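Local coordinates for protein interacting with Hsp90 1 (Saccharomyces cerevisiae, PDB 4CGU), which takes part in pre-rRNA processing and is required for the interaction of NOP58 with snoRNA, the part described here being its C-terminal CS domain, at residues B[85-90]-B[133-138]; B[97-102]-B[128-133]. One frame throughout, in Å; residues are numbered along the deposited sequence. Where two conformers were deposited one is given.

In the fold
Both contacts belong to the C-terminal CS domain, a small all-beta unit in which a four-stranded and a three-stranded antiparallel sheet pack together. Contact 2 lies near the middle, about 4 Å from the centre of the chain, and joins the two sheets through strands 95-101 and 129-131. Contact 1 sits about 14 Å from it, centre to centre, at the surface, where the end of strand 81-87 meets the loop leaving strand 129-131. Strands 81-87 and 95-101 are neighbours in one sheet. Along the chain, 97-102 and 128-133 follow 85-90, and 128-133 shares P133 with 133-138. The buried packing continues outward through M85, which touches I97 and I130, to a surface contact mixing a salt bridge with apolar packing.

Contact 1. Residues B[85-90]-B[133-138]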
# COMPACT_ATOMS: atom_id res chain seq x y z
N MSE B 85 -3.55 0.49 22.71
CA MSE B 85 -2.70 -0.25 21.79
C MSE B 85 -2.32 -1.57 22.43
O MSE B 85 -2.16 -1.66 23.65
CB MSE B 85 -1.46 0.59 21.43
CG MSE B 85 -1.82 1.84 20.62
SE MSE B 85 -0.36 3.10 20.31
CE MSE B 85 0.58 2.14 18.94
N LYS B 86 -2.21 -2.61 21.61
CA LYS B 86 -1.87 -3.94 22.10
C LYS B 86 -0.97 -4.64 21.09
O LYS B 86 -1.24 -4.60 19.89
CB LYS B 86 -3.13 -4.76 22.34
CG LYS B 86 -2.87 -6.16 22.86
CD LYS B 86 -4.18 -6.91 23.09
CE LYS B 86 -3.93 -8.37 23.48
NZ LYS B 86 -5.20 -9.17 23.46
N ARG B 87 0.09 -5.28 21.58
CA ARG B 87 1.04 -5.97 20.72
C ARG B 87 0.75 -7.46 20.64
O ARG B 87 0.16 -8.03 21.55
CB ARG B 87 2.48 -5.74 21.21
CG ARG B 87 2.99 -4.32 21.00
CD ARG B 87 3.23 -4.03 19.53
NE ARG B 87 4.47 -4.65 19.05
CZ ARG B 87 5.66 -4.07 19.09
NH1 ARG B 87 5.80 -2.84 19.58
NH2 ARG B 87 6.73 -4.72 18.63
N PHE B 88 1.17 -8.08 19.55
CA PHE B 88 0.89 -9.48 19.30
C PHE B 88 2.14 -10.20 18.82
O PHE B 88 2.98 -9.61 18.14
CB PHE B 88 -0.22 -9.64 18.26
CG PHE B 88 -1.58 -9.20 18.73
CD1 PHE B 88 -1.97 -7.87 18.63
CD2 PHE B 88 -2.48 -10.12 19.25
CE1 PHE B 88 -3.22 -7.47 19.06
CE2 PHE B 88 -3.73 -9.72 19.68
CZ PHE B 88 -4.10 -8.39 19.59
N LYS B 89 2.26 -11.47 19.17
CA LYS B 89 3.35 -12.32 18.69
C LYS B 89 2.77 -13.46 17.87
O LYS B 89 1.68 -13.95 18.16
CB LYS B 89 4.14 -12.88 19.87
CG LYS B 89 4.77 -11.83 20.77
CD LYS B 89 5.44 -12.46 21.98
CE LYS B 89 6.12 -11.41 22.83
NZ LYS B 89 6.79 -12.01 24.02
N GLY B 90 3.50 -13.88 16.84
CA GLY B 90 3.10 -15.01 16.01
C GLY B 90 1.77 -14.86 15.30
O GLY B 90 1.07 -15.85 15.05
N PRO B 133 4.93 2.20 16.56
CA PRO B 133 6.15 1.72 17.21
C PRO B 133 7.25 1.52 16.17
O PRO B 133 6.97 1.05 15.07
CB PRO B 133 5.73 0.37 17.80
CG PRO B 133 4.26 0.47 17.94
CD PRO B 133 3.79 1.30 16.79
N ARG B 134 8.48 1.88 16.52
CA ARG B 134 9.57 1.90 15.55
C ARG B 134 10.12 0.51 15.26
O ARG B 134 10.85 0.32 14.29
CB ARG B 134 10.69 2.82 16.03
CG ARG B 134 11.25 2.44 17.39
CD ARG B 134 12.26 3.47 17.87
NE ARG B 134 11.73 4.82 17.75
CZ ARG B 134 12.27 5.88 18.34
NH1 ARG B 134 13.35 5.74 19.10
NH2 ARG B 134 11.73 7.08 18.18
N ASP B 135 9.78 -0.46 16.10
CA ASP B 135 10.30 -1.82 15.95
C ASP B 135 9.41 -2.71 15.09
O ASP B 135 9.55 -3.94 15.12
CB ASP B 135 10.50 -2.47 17.32
CG ASP B 135 9.19 -2.78 18.02
OD1 ASP B 135 8.29 -1.91 18.03
OD2 ASP B 135 9.05 -3.91 18.55
N ILE B 136 8.50 -2.11 14.34
CA ILE B 136 7.56 -2.86 13.51
C ILE B 136 7.72 -2.54 12.03
O ILE B 136 7.78 -1.37 11.66
CB ILE B 136 6.11 -2.58 13.94
CG1 ILE B 136 5.75 -3.40 15.18
CG2 ILE B 136 5.13 -2.90 12.83
CD1 ILE B 136 4.37 -3.10 15.71
N VAL B 137 7.79 -3.56 11.19
CA VAL B 137 7.76 -3.35 9.75
C VAL B 137 6.35 -2.93 9.33
O VAL B 137 5.37 -3.61 9.64
CB VAL B 137 8.28 -4.57 8.94
CG1 VAL B 137 9.69 -4.93 9.39
CG2 VAL B 137 7.35 -5.78 9.07
N VAL B 138 6.24 -1.79 8.66
CA VAL B 138 4.93 -1.29 8.28
C VAL B 138 4.77 -1.26 6.77
O VAL B 138 5.49 -0.55 6.07
CB VAL B 138 4.66 0.11 8.85
CG1 VAL B 138 3.28 0.60 8.41
CG2 VAL B 138 4.77 0.09 10.37
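The side chains of R87, from the end of strand 81-87, and D135, from the loop 133-138, approach from opposite directions and form a salt bridge. D135 OD2 lies at the edge of the guanidinium, near its plane, and NH2 of R87 points almost straight at it, with an N-H...O angle of 168°; the modelled separation of 2.5 Å from NH2 to OD2 is very short, and its exact value is doubtful. From NH1 of R87 to D135 OD1 the bond, at 3.1 Å, is weak and bent, consistent with the guanidinium and carboxylate planes being turned 46° apart. The arginine chain is folded at chi2 and chi3 rather than extended, which curls its head over I136. Chi1 of 70° sets CG of D135 between its backbone N and carbonyl carbon, turning the carboxylate toward R87. I136 lies against one face of the guanidinium, its CD1 3.6 Å above the plane, over its centre, and 3.7 Å from R87 NE; P133 CB approaches NH1 obliquely. With an alanine here in place of I136, CG1, CG2 and CD1 are gone, and the guanidinium would probably be freer to tilt and its bonds to D135 less well directed. Beside the ion pair, the selenomethionine M85 and P133 reach tip to tip, CE to CD at 4.0 Å, and both also touch L95. P133 opens a type I beta turn that ends at I136, with D135, a residue common in such turns, at its third position. The contact ties the end of an outermost strand of the four-stranded sheet to the turn after strand 129-131, at the surface of the CS-domain beta sandwich.

Contact 2. Residues B[97-102]-B[128-133]; sequences ILIENK and LSIPLP
I97, I99 and I130 contribute most of the buried surface here, and every touch between the segments is apolar. The CD1 methyl of I97 meets I130 CG2 at 3.8 Å, the two side chains lying alongside one another and pointing opposite ways, and the same methyl is 4.0 Å from CD2 of L132, which comes in nearly perpendicular to I97. I99 and I130 instead reach tip to tip, CD1 to CD1 at 4.0 Å. I130 thus serves both isoleucines: its CG2 stands anti to the backbone N and goes to I97, while CG1, beside the N (chi1 -38°), carries CD1 to I99. Further along, I99 CG2 meets L128 CD2 at 3.6 Å. With the CA atoms of I97 and I130 8.7 Å apart, the backbones are too distant for sheet pairing, and side chains fill the gap; beta-branched isoleucine suits this, being at home in strands while offering methyls in two directions. Strand 95-101 lies between strands 81-87 and 153-157, and I97 also packs on V83 and I156, and I99 on L154. Strand 129-131, outermost within this chain in the three-stranded sheet, faces strand 95-101, and L128 also touches Y81 of strand 81-87.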
# COMPACT_ATOMS: atom_id res chain seq x y z
N ILE B 97 -4.60 -1.23 17.30
CA ILE B 97 -4.95 0.05 17.88
C ILE B 97 -6.47 0.16 17.94
O ILE B 97 -7.15 -0.06 16.95
CB ILE B 97 -4.43 1.20 17.01
CG1 ILE B 97 -2.95 0.99 16.69
CG2 ILE B 97 -4.66 2.55 17.69
CD1 ILE B 97 -2.42 1.90 15.62
N LEU B 98 -6.99 0.50 19.12
CA LEU B 98 -8.41 0.79 19.30
C LEU B 98 -8.60 2.28 19.53
O LEU B 98 -8.02 2.86 20.45
CB LEU B 98 -8.97 0.04 20.52
CG LEU B 98 -8.85 -1.47 20.55
CD1 LEU B 98 -9.68 -2.06 21.68
CD2 LEU B 98 -9.28 -2.05 19.22
N ILE B 99 -9.41 2.90 18.68
CA ILE B 99 -9.76 4.29 18.88
C ILE B 99 -11.25 4.37 19.18
O ILE B 99 -12.07 3.97 18.36
CB ILE B 99 -9.44 5.14 17.65
CG1 ILE B 99 -7.96 5.01 17.28
CG2 ILE B 99 -9.83 6.60 17.90
CD1 ILE B 99 -7.51 5.99 16.24
N GLU B 100 -11.58 4.88 20.35
CA GLU B 100 -12.95 4.88 20.83
C GLU B 100 -13.46 6.29 21.12
O GLU B 100 -12.79 7.06 21.81
CB GLU B 100 -13.04 4.02 22.08
CG GLU B 100 -14.43 3.84 22.62
CD GLU B 100 -14.49 2.84 23.76
OE1 GLU B 100 -13.52 2.07 23.94
OE2 GLU B 100 -15.51 2.82 24.49
N ASN B 101 -14.63 6.64 20.59
CA ASN B 101 -15.23 7.93 20.91
C ASN B 101 -16.11 7.80 22.15
O ASN B 101 -17.03 6.99 22.18
CB ASN B 101 -16.04 8.46 19.72
CG ASN B 101 -16.44 9.93 19.89
OD1 ASN B 101 -16.40 10.48 20.99
ND2 ASN B 101 -16.83 10.56 18.79
N LYS B 102 -15.82 8.60 23.17
CA LYS B 102 -16.52 8.52 24.45
C LYS B 102 -17.52 9.66 24.67
O LYS B 102 -18.21 9.68 25.69
CB LYS B 102 -15.51 8.53 25.61
CG LYS B 102 -14.46 7.45 25.53
CD LYS B 102 -14.97 6.13 26.07
CE LYS B 102 -13.81 5.20 26.42
NZ LYS B 102 -14.27 3.91 26.99
N LEU B 128 -6.54 13.64 15.55
CA LEU B 128 -5.84 12.47 16.06
C LEU B 128 -4.76 11.87 15.15
O LEU B 128 -4.95 11.74 13.94
CB LEU B 128 -6.88 11.40 16.42
CG LEU B 128 -6.45 10.23 17.30
CD1 LEU B 128 -5.64 10.70 18.49
CD2 LEU B 128 -7.68 9.49 17.77
N SER B 129 -3.63 11.52 15.76
CA SER B 129 -2.55 10.85 15.04
C SER B 129 -1.89 9.80 15.93
O SER B 129 -1.65 10.04 17.11
CB SER B 129 -1.50 11.86 14.58
OG SER B 129 -0.74 12.34 15.68
N ILE B 130 -1.62 8.64 15.35
CA ILE B 130 -0.98 7.55 16.07
C ILE B 130 0.38 7.28 15.47
O ILE B 130 0.49 6.67 14.40
CB ILE B 130 -1.79 6.24 15.94
CG1 ILE B 130 -3.29 6.52 15.97
CG2 ILE B 130 -1.37 5.24 17.02
CD1 ILE B 130 -3.81 6.89 17.33
N PRO B 131 1.44 7.76 16.13
CA PRO B 131 2.77 7.34 15.71
C PRO B 131 2.86 5.84 15.92
O PRO B 131 2.31 5.34 16.89
CB PRO B 131 3.70 8.06 16.69
CG PRO B 131 2.91 9.24 17.15
CD PRO B 131 1.49 8.77 17.20
N LEU B 132 3.52 5.12 15.01
CA LEU B 132 3.60 3.67 15.13
C LEU B 132 4.93 3.28 15.76
O LEU B 132 5.93 3.96 15.55
CB LEU B 132 3.44 3.02 13.76
CG LEU B 132 2.16 3.37 13.00
CD1 LEU B 132 2.08 2.57 11.71
CD2 LEU B 132 0.92 3.13 13.86
N PRO B 133 4.93 2.20 16.56
CA PRO B 133 6.15 1.72 17.21
C PRO B 133 7.25 1.52 16.17
O PRO B 133 6.97 1.05 15.07
CB PRO B 133 5.73 0.37 17.80
CG PRO B 133 4.26 0.47 17.94
CD PRO B 133 3.79 1.30 16.79